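Proabylysin (Pyrococcus abyssi, PDB 4JIU) is the zinc-bound zymogen of a small soluble metallopeptidase, a minigluzincin, whose mature form probably hydrolyses peptide bonds. Local coordinates at residues A9-L13 and G14-P18; R32-F35 and K36-T39; L58-E61 and L62-K66; S70-S74 and S75-E79. The protein carries 1 engineered substitution. One frame throughout, in Å; residues are numbered along the deposited sequence. Where two conformers were deposited one is given.

Contact 1: A9-L13 and G14-P18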
loop_
_atom_site.group_PDB
_atom_site.type_symbol
_atom_site.label_atom_id
_atom_site.label_comp_id
_atom_site.label_asym_id
_atom_site.label_seq_id
_atom_site.Cartn_x
_atom_site.Cartn_y
_atom_site.Cartn_z
ATOM N N ALA A 9 2.460 5.736 -8.059
ATOM C CA ALA A 9 1.438 5.880 -7.029
ATOM C C ALA A 9 1.375 7.281 -6.478
ATOM O O ALA A 9 0.283 7.843 -6.304
ATOM C CB ALA A 9 1.719 4.841 -5.930
ATOM N N LYS A 10 2.534 7.889 -6.180
ATOM C CA LYS A 10 2.547 9.288 -5.727
ATOM C C LYS A 10 1.968 10.204 -6.766
ATOM O O LYS A 10 1.239 11.142 -6.413
ATOM C CB LYS A 10 4.003 9.651 -5.410
ATOM C CG LYS A 10 4.577 9.014 -4.169
ATOM C CD LYS A 10 6.054 9.216 -4.033
ATOM C CE LYS A 10 6.467 10.649 -4.159
ATOM N NZ LYS A 10 7.942 10.745 -4.025
ATOM N N ASP A 11 2.246 9.984 -8.030
ATOM C CA ASP A 11 1.710 10.856 -9.095
ATOM C C ASP A 11 0.194 10.769 -9.163
ATOM O O ASP A 11 -0.514 11.787 -9.274
ATOM C CB ASP A 11 2.396 10.511 -10.402
ATOM C CG ASP A 11 3.835 10.956 -10.529
ATOM O OD1 ASP A 11 4.422 11.688 -9.688
ATOM O OD2 ASP A 11 4.479 10.560 -11.521
ATOM N N ILE A 12 -0.337 9.535 -9.075
ATOM C CA ILE A 12 -1.799 9.412 -9.165
ATOM C C ILE A 12 -2.512 10.002 -7.973
ATOM O O ILE A 12 -3.570 10.613 -8.094
ATOM C CB ILE A 12 -2.184 7.945 -9.417
ATOM C CG1 ILE A 12 -1.690 7.497 -10.787
ATOM C CG2 ILE A 12 -3.674 7.718 -9.292
ATOM C CD1 ILE A 12 -1.857 6.016 -10.966
ATOM N N LEU A 13 -1.932 9.768 -6.789
ATOM C CA LEU A 13 -2.575 10.297 -5.588
ATOM C C LEU A 13 -2.345 11.795 -5.487
ATOM O O LEU A 13 -3.022 12.477 -4.709
ATOM C CB LEU A 13 -2.129 9.616 -4.296
ATOM C CG LEU A 13 -2.367 8.119 -4.157
ATOM C CD1 LEU A 13 -2.042 7.689 -2.724
ATOM C CD2 LEU A 13 -3.766 7.764 -4.506
ATOM N N GLY A 14 -1.358 12.323 -6.205
ATOM C CA GLY A 14 -0.986 13.736 -6.016
ATOM C C GLY A 14 -0.343 13.987 -4.667
ATOM O O GLY A 14 -0.688 14.943 -3.943
ATOM N N TYR A 15 0.661 13.154 -4.390
ATOM C CA TYR A 15 1.279 13.131 -3.050
ATOM C C TYR A 15 2.799 13.204 -3.173
ATOM O O TYR A 15 3.405 12.123 -3.167
ATOM C CB TYR A 15 0.879 11.874 -2.322
ATOM C CG TYR A 15 1.153 11.910 -0.842
ATOM C CD1 TYR A 15 0.642 12.905 -0.016
ATOM C CD2 TYR A 15 1.912 10.936 -0.225
ATOM C CE1 TYR A 15 0.887 12.927 1.339
ATOM C CE2 TYR A 15 2.152 10.933 1.129
ATOM C CZ TYR A 15 1.651 11.943 1.930
ATOM O OH TYR A 15 1.910 11.896 3.282
ATOM N N GLN A 16 3.332 14.380 -3.215
ATOM C CA GLN A 16 4.764 14.556 -3.440
ATOM C C GLN A 16 5.435 14.742 -2.117
ATOM O O GLN A 16 5.583 15.870 -1.607
ATOM C CB GLN A 16 5.015 15.688 -4.412
ATOM C CG GLN A 16 4.438 15.470 -5.827
ATOM C CD GLN A 16 4.754 14.149 -6.471
ATOM O OE1 GLN A 16 5.882 13.636 -6.455
ATOM N NE2 GLN A 16 3.740 13.540 -7.108
ATOM N N ARG A 17 5.782 13.632 -1.548
ATOM C CA ARG A 17 6.494 13.513 -0.294
ATOM C C ARG A 17 7.576 12.465 -0.526
ATOM O O ARG A 17 7.278 11.454 -1.192
ATOM C CB ARG A 17 5.616 13.040 0.822
ATOM C CG ARG A 17 6.252 12.851 2.173
ATOM C CD ARG A 17 5.200 12.314 3.148
ATOM N NE ARG A 17 5.781 12.120 4.479
ATOM C CZ ARG A 17 5.090 11.720 5.529
ATOM N NH1 ARG A 17 3.823 11.404 5.378
ATOM N NH2 ARG A 17 5.649 11.585 6.709
ATOM N N PRO A 18 8.749 12.621 0.050
ATOM C CA PRO A 18 9.851 11.663 -0.166
ATOM C C PRO A 18 9.739 10.413 0.684
ATOM O O PRO A 18 10.566 10.105 1.534
ATOM C CB PRO A 18 11.091 12.504 0.205
ATOM C CG PRO A 18 10.589 13.401 1.264
ATOM C CD PRO A 18 9.229 13.811 0.768
HETATM O O HOH W 1 6.421 11.139 -7.911
#
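Lys-10 and Tyr-15 meet where helix 2-13 ends in a Schellman motif, a helix C-cap in which Tyr-15 N reaches Lys-10 O and Gly-14 N reaches Asp-11 O, with positive phi at the C-prime residue Gly-14. The Tyr-15 bond is 2.9 Å from N to Lys-10 O and nearly straight (166°), while those from Gly-14 N to Asp-11 O and Lys-10 O are weak. Beyond this stop the backbone runs alongside the Lys-10 side chain. CB and CG of Lys-10 pass by Tyr-15 O; the side chain then bends at chi3 (52°), carrying CE and NZ to the carbonyl of Arg-17. There NZ sits above the carbonyl plane, 3.0 Å from Arg-17 O. Replacing Lys-10 by an alanine would probably leave the Arg-17 carbonyl without this donor and give the exposed loop more freedom to move. Asp-11 and Gln-16 form a second, polar bridge, their side chains slanting across one another with carboxylate and amide planes 42° apart. Gln-16 NE2 donates to the anti lone pair of Asp-11 OD1 at 3.2 Å. Farther on, Arg-17 packs CB over one face of the Tyr-15 ring and donates from NH1 to Tyr-15 OH, which lies in the guanidinium plane. A water bridges Asp-11 and Gln-16, 2.7 Å from Asp-11 OD1 and 2.9 Å from Gln-16 OE1.

Contact 2: R32-F35 and K36-T39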
loop_
_atom_site.group_PDB
_atom_site.type_symbol
_atom_site.label_atom_id
_atom_site.label_comp_id
_atom_site.label_asym_id
_atom_site.label_seq_id
_atom_site.Cartn_x
_atom_site.Cartn_y
_atom_site.Cartn_z
ATOM N N ARG A 32 3.418 -1.941 6.373
ATOM C CA ARG A 32 2.951 -0.921 7.318
ATOM C C ARG A 32 3.660 0.408 7.012
ATOM O O ARG A 32 4.565 0.406 6.196
ATOM C CB ARG A 32 3.211 -1.338 8.743
ATOM C CG ARG A 32 4.702 -1.398 9.034
ATOM C CD ARG A 32 5.000 -1.743 10.455
ATOM N NE ARG A 32 6.409 -1.927 10.743
ATOM C CZ ARG A 32 6.932 -2.848 11.524
ATOM N NH1 ARG A 32 6.211 -3.759 12.184
ATOM N NH2 ARG A 32 8.245 -2.951 11.745
ATOM N N VAL A 33 3.209 1.489 7.599
ATOM C CA VAL A 33 3.823 2.792 7.430
ATOM C C VAL A 33 4.354 3.327 8.749
ATOM O O VAL A 33 3.968 2.949 9.844
ATOM C CB VAL A 33 2.860 3.841 6.841
ATOM C CG1 VAL A 33 2.356 3.347 5.479
ATOM C CG2 VAL A 33 1.744 4.220 7.765
ATOM N N SER A 34 5.221 4.338 8.580
ATOM C CA SER A 34 5.534 5.300 9.628
ATOM C C SER A 34 5.051 6.693 9.156
ATOM O O SER A 34 5.574 7.219 8.155
ATOM C CB SER A 34 7.019 5.421 9.931
ATOM O OG SER A 34 7.282 6.487 10.811
ATOM N N PHE A 35 4.047 7.205 9.852
ATOM C CA PHE A 35 3.598 8.572 9.624
ATOM C C PHE A 35 4.674 9.573 9.996
ATOM O O PHE A 35 4.887 10.608 9.339
ATOM C CB PHE A 35 2.322 8.869 10.427
ATOM C CG PHE A 35 1.154 7.954 10.149
ATOM C CD1 PHE A 35 1.029 6.775 10.852
ATOM C CD2 PHE A 35 0.210 8.250 9.197
ATOM C CE1 PHE A 35 -0.036 5.923 10.615
ATOM C CE2 PHE A 35 -0.874 7.417 8.955
ATOM C CZ PHE A 35 -0.943 6.278 9.646
ATOM N N LYS A 36 5.364 9.289 11.102
ATOM C CA LYS A 36 6.380 10.195 11.639
ATOM C C LYS A 36 7.523 10.390 10.678
ATOM O O LYS A 36 7.974 11.501 10.419
ATOM C CB LYS A 36 6.851 9.630 12.984
ATOM C CG LYS A 36 7.901 10.452 13.700
ATOM C CD LYS A 36 8.113 9.970 15.132
ATOM C CE LYS A 36 8.880 10.929 16.004
ATOM N NZ LYS A 36 9.155 10.301 17.343
ATOM N N TYR A 37 8.010 9.282 10.118
ATOM C CA TYR A 37 9.211 9.287 9.295
ATOM C C TYR A 37 8.942 9.208 7.800
ATOM O O TYR A 37 9.850 9.382 6.986
ATOM C CB TYR A 37 10.169 8.165 9.709
ATOM C CG TYR A 37 10.624 8.357 11.135
ATOM C CD1 TYR A 37 10.350 7.388 12.114
ATOM C CD2 TYR A 37 11.353 9.472 11.520
ATOM C CE1 TYR A 37 10.780 7.586 13.413
ATOM C CE2 TYR A 37 11.786 9.671 12.802
ATOM C CZ TYR A 37 11.495 8.710 13.737
ATOM O OH TYR A 37 11.908 8.874 15.024
ATOM N N GLY A 38 7.688 8.944 7.398
ATOM C CA GLY A 38 7.398 8.914 5.986
ATOM C C GLY A 38 8.025 7.699 5.306
ATOM O O GLY A 38 8.761 7.831 4.322
ATOM N N THR A 39 7.703 6.517 5.826
ATOM C CA THR A 39 8.234 5.280 5.276
ATOM C C THR A 39 7.092 4.279 5.075
ATOM O O THR A 39 6.070 4.318 5.755
ATOM C CB THR A 39 9.306 4.632 6.162
ATOM O OG1 THR A 39 8.711 4.256 7.436
ATOM C CG2 THR A 39 10.479 5.582 6.398
HETATM O O HOH W 2 7.310 1.796 7.766
#
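Ser-34 faces both Gly-38 and Thr-39 in a G1 beta bulge, which closes the tight connection between antiparallel strands 31-34 and 39-42. Its backbone is used on both sides. Ser-34 N donates to Thr-39 O at 2.9 Å, and Ser-34 O takes two donors: Thr-39 N lies on a lone pair in the carbonyl plane at 3.2 Å, and Gly-38 N adds a weak bond with an angle of 129°. Positive phi at Gly-38 (70°) lets the chain make the bulge. The side chain serves the turn as well. Having OG trans to the backbone N (chi1 172°) puts the Ser-34 hydroxyl where it accepts the amide of Tyr-37, 3.0 Å from N to OG. Thr-39 O has a further, softer partner in the CA-H of Val-33. On the face shared by Ser-34 and Thr-39, Thr-39 OG1 touches Ser-34 CB and exchanges a hydrogen bond with a water that also donates weakly to Arg-32 O. Outside the turn, Phe-35 O accepts from Arg-17 NH2, and Val-33 packs on Glu-61 and Leu-65 of helix 51-67. Around the Tyr-37 ring, Lys-36 CG rests over the centre of one face, 3.9 Å above the ring plane.

Contact 3: L58-E61 and L62-K66; sequences LIHE and LAHLK. With ZN (zinc ion), chain B.
His-60 and His-64, one helical turn apart on helix 51-67, lie side by side and bring their NE2 atoms to the same zinc ion. They are the two histidines of an HExxH sequence, the zinc-binding signature of zincin metallopeptidases. Followed outward, His-64 has its CB 3.4 Å from Glu-61 O, in the turn below. CG, placed opposite the carbonyl carbon by a chi1 of -83°, and CD2 come near His-60 O, with CD2 3.5 Å from it and 3.6 Å from Glu-61 OE1. ND1 is held by Thr-69 O, which fixes the ring rotation and leaves NE2 to the metal at 2.0 Å. CE1 and CD2 flank NE2 on the zinc side, CE1 2.9 Å from the ion. His-60 reaches the same zinc by another route: CG trans to its backbone N (chi1 -179°), ND1 bonded to Tyr-56 OH, NE2 2.0 Å from the ion. The two rings are inclined at 67°, and their NE2 atoms come within 3.2 Å only because both bind the metal. The helix beneath keeps its i to i+4 bonds, such as Ala-63 N to Ile-59 O at 2.8 Å. His-72 and O of Val-105, in the C-terminal carboxylate, complete the site. The zinc thus has three imidazole nitrogens and a carboxylate oxygen of the chain terminus for ligands, consistent with a zymogen whose C-terminus occupies a metal position that substrate or water would probably need.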
loop_
_atom_site.group_PDB
_atom_site.type_symbol
_atom_site.label_atom_id
_atom_site.label_comp_id
_atom_site.label_asym_id
_atom_site.label_seq_id
_atom_site.Cartn_x
_atom_site.Cartn_y
_atom_site.Cartn_z
ATOM N N LEU A 58 1.153 -0.592 -2.209
ATOM C CA LEU A 58 1.731 0.737 -2.182
ATOM C C LEU A 58 0.673 1.806 -2.084
ATOM O O LEU A 58 0.824 2.781 -1.333
ATOM C CB LEU A 58 2.636 0.939 -3.393
ATOM C CG LEU A 58 3.923 0.114 -3.372
ATOM C CD1 LEU A 58 4.686 0.324 -4.675
ATOM C CD2 LEU A 58 4.829 0.428 -2.218
ATOM N N ILE A 59 -0.398 1.709 -2.882
ATOM C CA ILE A 59 -1.483 2.671 -2.849
ATOM C C ILE A 59 -2.157 2.657 -1.484
ATOM O O ILE A 59 -2.452 3.760 -0.961
ATOM C CB ILE A 59 -2.462 2.418 -3.995
ATOM C CG1 ILE A 59 -1.904 2.823 -5.367
ATOM C CG2 ILE A 59 -3.816 3.076 -3.725
ATOM C CD1 ILE A 59 -1.796 4.316 -5.582
ATOM N N HIS A 60 -2.421 1.493 -0.932
ATOM C CA HIS A 60 -3.047 1.379 0.375
ATOM C C HIS A 60 -2.210 2.075 1.414
ATOM O O HIS A 60 -2.708 2.851 2.256
ATOM C CB HIS A 60 -3.281 -0.105 0.668
ATOM C CG HIS A 60 -3.950 -0.343 1.992
ATOM N ND1 HIS A 60 -5.242 -0.807 2.080
ATOM C CD2 HIS A 60 -3.578 -0.241 3.289
ATOM C CE1 HIS A 60 -5.609 -0.951 3.348
ATOM N NE2 HIS A 60 -4.589 -0.570 4.121
ATOM N N GLU A 61 -0.914 1.763 1.423
ATOM C CA GLU A 61 -0.053 2.362 2.444
ATOM C C GLU A 61 0.148 3.877 2.249
ATOM O O GLU A 61 0.100 4.638 3.190
ATOM C CB GLU A 61 1.255 1.613 2.546
ATOM C CG GLU A 61 1.097 0.154 2.939
ATOM C CD GLU A 61 0.369 -0.068 4.240
ATOM O OE1 GLU A 61 0.272 0.776 5.134
ATOM O OE2 GLU A 61 -0.157 -1.214 4.374
ATOM N N LEU A 62 0.290 4.312 0.993
ATOM C CA LEU A 62 0.382 5.718 0.695
ATOM C C LEU A 62 -0.918 6.427 1.100
ATOM O O LEU A 62 -0.855 7.571 1.569
ATOM C CB LEU A 62 0.647 6.034 -0.780
ATOM C CG LEU A 62 2.066 5.779 -1.247
ATOM C CD1 LEU A 62 2.141 5.855 -2.753
ATOM C CD2 LEU A 62 3.059 6.757 -0.627
ATOM N N ALA A 63 -2.070 5.790 0.933
ATOM C CA ALA A 63 -3.329 6.361 1.332
ATOM C C ALA A 63 -3.391 6.600 2.825
ATOM O O ALA A 63 -3.936 7.612 3.285
ATOM C CB ALA A 63 -4.499 5.495 0.854
ATOM N N HIS A 64 -2.804 5.714 3.619
ATOM C CA HIS A 64 -2.717 5.945 5.073
ATOM C C HIS A 64 -1.968 7.232 5.333
ATOM O O HIS A 64 -2.366 8.091 6.110
ATOM C CB HIS A 64 -2.031 4.786 5.784
ATOM C CG HIS A 64 -2.928 3.646 6.095
ATOM N ND1 HIS A 64 -4.028 3.796 6.930
ATOM C CD2 HIS A 64 -2.883 2.342 5.744
ATOM C CE1 HIS A 64 -4.617 2.603 7.019
ATOM N NE2 HIS A 64 -3.961 1.680 6.307
ATOM N N LEU A 65 -0.816 7.376 4.702
ATOM C CA LEU A 65 0.048 8.519 4.901
ATOM C C LEU A 65 -0.654 9.791 4.438
ATOM O O LEU A 65 -0.624 10.817 5.154
ATOM C CB LEU A 65 1.364 8.345 4.153
ATOM C CG LEU A 65 2.308 7.310 4.725
ATOM C CD1 LEU A 65 3.520 7.154 3.773
ATOM C CD2 LEU A 65 2.765 7.617 6.115
ATOM N N LYS A 66 -1.250 9.783 3.267
ATOM C CA LYS A 66 -1.881 10.983 2.729
ATOM C C LYS A 66 -3.108 11.403 3.512
ATOM O O LYS A 66 -3.318 12.572 3.760
ATOM C CB LYS A 66 -2.224 10.750 1.290
ATOM C CG LYS A 66 -2.694 12.060 0.623
ATOM C CD LYS A 66 -2.933 11.740 -0.861
ATOM C CE LYS A 66 -3.097 13.010 -1.665
ATOM N NZ LYS A 66 -4.427 13.600 -1.308
HETATM ZN ZN ZN B . -4.642 -0.180 6.063
#

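Contact 4: S70-S74 and S75-E79; sequences SYHSS and SFWRE. With ZN (zinc ion), chain B.
The chain makes an inverse gamma turn at His-72 and enters helix 74-80 through Ser-73 at the N-cap position, where Trp-77 N bonds to Ser-73 O at 3.0 Å, nearly straight, and Arg-78 N to Ser-74 O at 2.9 Å. Ser-73 turns its hydroxyl back over the first helical turn: chi1 of 67° places OG between its own N and carbonyl carbon, and brings it 3.0 Å from Phe-76 N. Above this start, three aromatic side chains gather. His-72 and Phe-76 run side by side, pointing the same way, with ring planes at 43°; His-72 CD2 lies over one face of the Phe-76 ring, toward its rim, and 3.5 Å from Phe-76 CE2. Trp-77 comes against His-72 with the NE1 side of its indole, NE1 lying 3.5 Å from His-72 CB, while Phe-76 CD2 sits over the centre of the indole face. A serine in place of Trp-77 would probably open a gap beside His-72 CB and leave Phe-76 without the indole face that its CD2 packs on. Farther out, Phe-76 also meets the rings of His-60 and His-64, and Trp-77 touches Tyr-56 and helix 88-100. His-72 NE2 binds the zinc ion at 2.0 Å. This is the third protein nitrogen of the site, supplied from beyond the HExxH helix and backed by an aromatic cluster; in gluzincins the corresponding third ligand is typically a glutamate, so the histidine seen here appears to depart from that pattern.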
loop_
_atom_site.group_PDB
_atom_site.type_symbol
_atom_site.label_atom_id
_atom_site.label_comp_id
_atom_site.label_asym_id
_atom_site.label_seq_id
_atom_site.Cartn_x
_atom_site.Cartn_y
_atom_site.Cartn_z
ATOM N N SER A 70 -4.772 5.897 10.468
ATOM C CA SER A 70 -4.705 4.458 10.495
ATOM C C SER A 70 -6.056 3.759 10.323
ATOM O O SER A 70 -6.126 2.579 9.992
ATOM C CB SER A 70 -4.086 3.979 11.808
ATOM O OG SER A 70 -2.739 4.347 11.899
ATOM N N TYR A 71 -7.118 4.509 10.563
ATOM C CA TYR A 71 -8.449 3.992 10.370
ATOM C C TYR A 71 -8.825 4.059 8.887
ATOM O O TYR A 71 -8.551 5.072 8.245
ATOM C CB TYR A 71 -9.459 4.782 11.250
ATOM C CG TYR A 71 -10.880 4.407 10.949
ATOM C CD1 TYR A 71 -11.775 5.343 10.450
ATOM C CD2 TYR A 71 -11.361 3.104 11.137
ATOM C CE1 TYR A 71 -13.068 5.018 10.168
ATOM C CE2 TYR A 71 -12.679 2.794 10.816
ATOM C CZ TYR A 71 -13.517 3.754 10.319
ATOM O OH TYR A 71 -14.844 3.459 10.026
ATOM N N HIS A 72 -9.469 2.996 8.374
ATOM C CA HIS A 72 -9.811 2.974 6.967
ATOM C C HIS A 72 -11.131 3.760 6.766
ATOM O O HIS A 72 -12.209 3.184 6.576
ATOM C CB HIS A 72 -9.956 1.547 6.476
ATOM C CG HIS A 72 -8.706 0.775 6.574
ATOM N ND1 HIS A 72 -8.688 -0.554 6.989
ATOM C CD2 HIS A 72 -7.440 0.993 6.195
ATOM C CE1 HIS A 72 -7.439 -0.969 6.921
ATOM N NE2 HIS A 72 -6.614 -0.044 6.485
ATOM N N SER A 73 -11.002 5.053 6.792
ATOM C CA SER A 73 -12.098 6.030 6.715
ATOM C C SER A 73 -12.536 6.215 5.290
ATOM O O SER A 73 -11.927 5.753 4.335
ATOM C CB SER A 73 -11.624 7.380 7.260
ATOM O OG SER A 73 -10.623 7.878 6.363
ATOM N N SER A 74 -13.624 6.996 5.133
ATOM C CA SER A 74 -14.052 7.282 3.761
ATOM C C SER A 74 -12.976 8.079 3.019
ATOM O O SER A 74 -12.770 7.908 1.803
ATOM C CB SER A 74 -15.364 8.050 3.736
ATOM O OG SER A 74 -16.394 7.370 4.416
ATOM N N SER A 75 -12.246 8.965 3.731
ATOM C CA SER A 75 -11.232 9.721 2.975
ATOM C C SER A 75 -10.056 8.828 2.619
ATOM O O SER A 75 -9.451 9.026 1.557
ATOM C CB SER A 75 -10.786 10.924 3.807
ATOM O OG SER A 75 -10.314 10.422 5.047
ATOM N N PHE A 76 -9.754 7.843 3.453
ATOM C CA PHE A 76 -8.758 6.836 3.074
ATOM C C PHE A 76 -9.143 6.143 1.794
ATOM O O PHE A 76 -8.384 6.008 0.837
ATOM C CB PHE A 76 -8.615 5.853 4.272
ATOM C CG PHE A 76 -7.788 4.646 3.907
ATOM C CD1 PHE A 76 -6.387 4.695 4.031
ATOM C CD2 PHE A 76 -8.377 3.484 3.448
ATOM C CE1 PHE A 76 -5.625 3.622 3.656
ATOM C CE2 PHE A 76 -7.603 2.424 3.036
ATOM C CZ PHE A 76 -6.254 2.496 3.148
ATOM N N TRP A 77 -10.379 5.613 1.754
ATOM C CA TRP A 77 -10.820 4.847 0.613
ATOM C C TRP A 77 -10.927 5.716 -0.632
ATOM O O TRP A 77 -10.706 5.255 -1.725
ATOM C CB TRP A 77 -12.125 4.083 0.856
ATOM C CG TRP A 77 -11.933 2.954 1.790
ATOM C CD1 TRP A 77 -12.485 2.808 3.024
ATOM C CD2 TRP A 77 -11.100 1.789 1.621
ATOM N NE1 TRP A 77 -12.094 1.659 3.654
ATOM C CE2 TRP A 77 -11.219 0.999 2.793
ATOM C CE3 TRP A 77 -10.256 1.326 0.617
ATOM C CZ2 TRP A 77 -10.546 -0.226 2.991
ATOM C CZ3 TRP A 77 -9.590 0.112 0.794
ATOM C CH2 TRP A 77 -9.738 -0.636 1.966
ATOM N N ARG A 78 -11.243 7.029 -0.452
ATOM C CA ARG A 78 -11.247 7.919 -1.606
ATOM C C ARG A 78 -9.881 7.976 -2.306
ATOM O O ARG A 78 -9.820 8.011 -3.532
ATOM C CB ARG A 78 -11.632 9.324 -1.174
ATOM C CG ARG A 78 -11.552 10.487 -2.094
ATOM C CD ARG A 78 -12.364 11.694 -1.641
ATOM N NE ARG A 78 -11.643 12.638 -0.785
ATOM C CZ ARG A 78 -11.873 13.000 0.468
ATOM N NH1 ARG A 78 -12.878 12.493 1.194
ATOM N NH2 ARG A 78 -11.094 13.893 1.087
ATOM N N GLU A 79 -8.806 7.942 -1.519
ATOM C CA GLU A 79 -7.484 7.943 -2.150
ATOM C C GLU A 79 -7.277 6.634 -2.911
ATOM O O GLU A 79 -6.804 6.611 -4.039
ATOM C CB GLU A 79 -6.392 8.116 -1.104
ATOM C CG GLU A 79 -6.450 9.438 -0.373
ATOM C CD GLU A 79 -6.268 10.623 -1.291
ATOM O OE1 GLU A 79 -5.710 10.511 -2.407
ATOM O OE2 GLU A 79 -6.602 11.746 -0.827
HETATM ZN ZN ZN B . -4.642 -0.180 6.063
#

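How the contacts relate
Contact 3 is the buried centre of the four, and contacts 1, 2 and 4 lie at the surface around it. Contacts 3 and 4 share the zinc ion and are joined again by the salt bridge from Lys-66 to Glu-79; of the four, only these two supply zinc ligands. Contacts 1 and 2 hold the ends of a helix and a strand through glycines of positive phi and main-chain bonds. Both also pack on the central helix: Leu-13 meets Leu-62 and Tyr-15 meets Lys-66, while the Phe-35 ring lies against the backbone of His-64. Metal chemistry thus spans the buried contact 3 and the surface contact 4, whereas the other two surface contacts are polar, partly water-mediated turns.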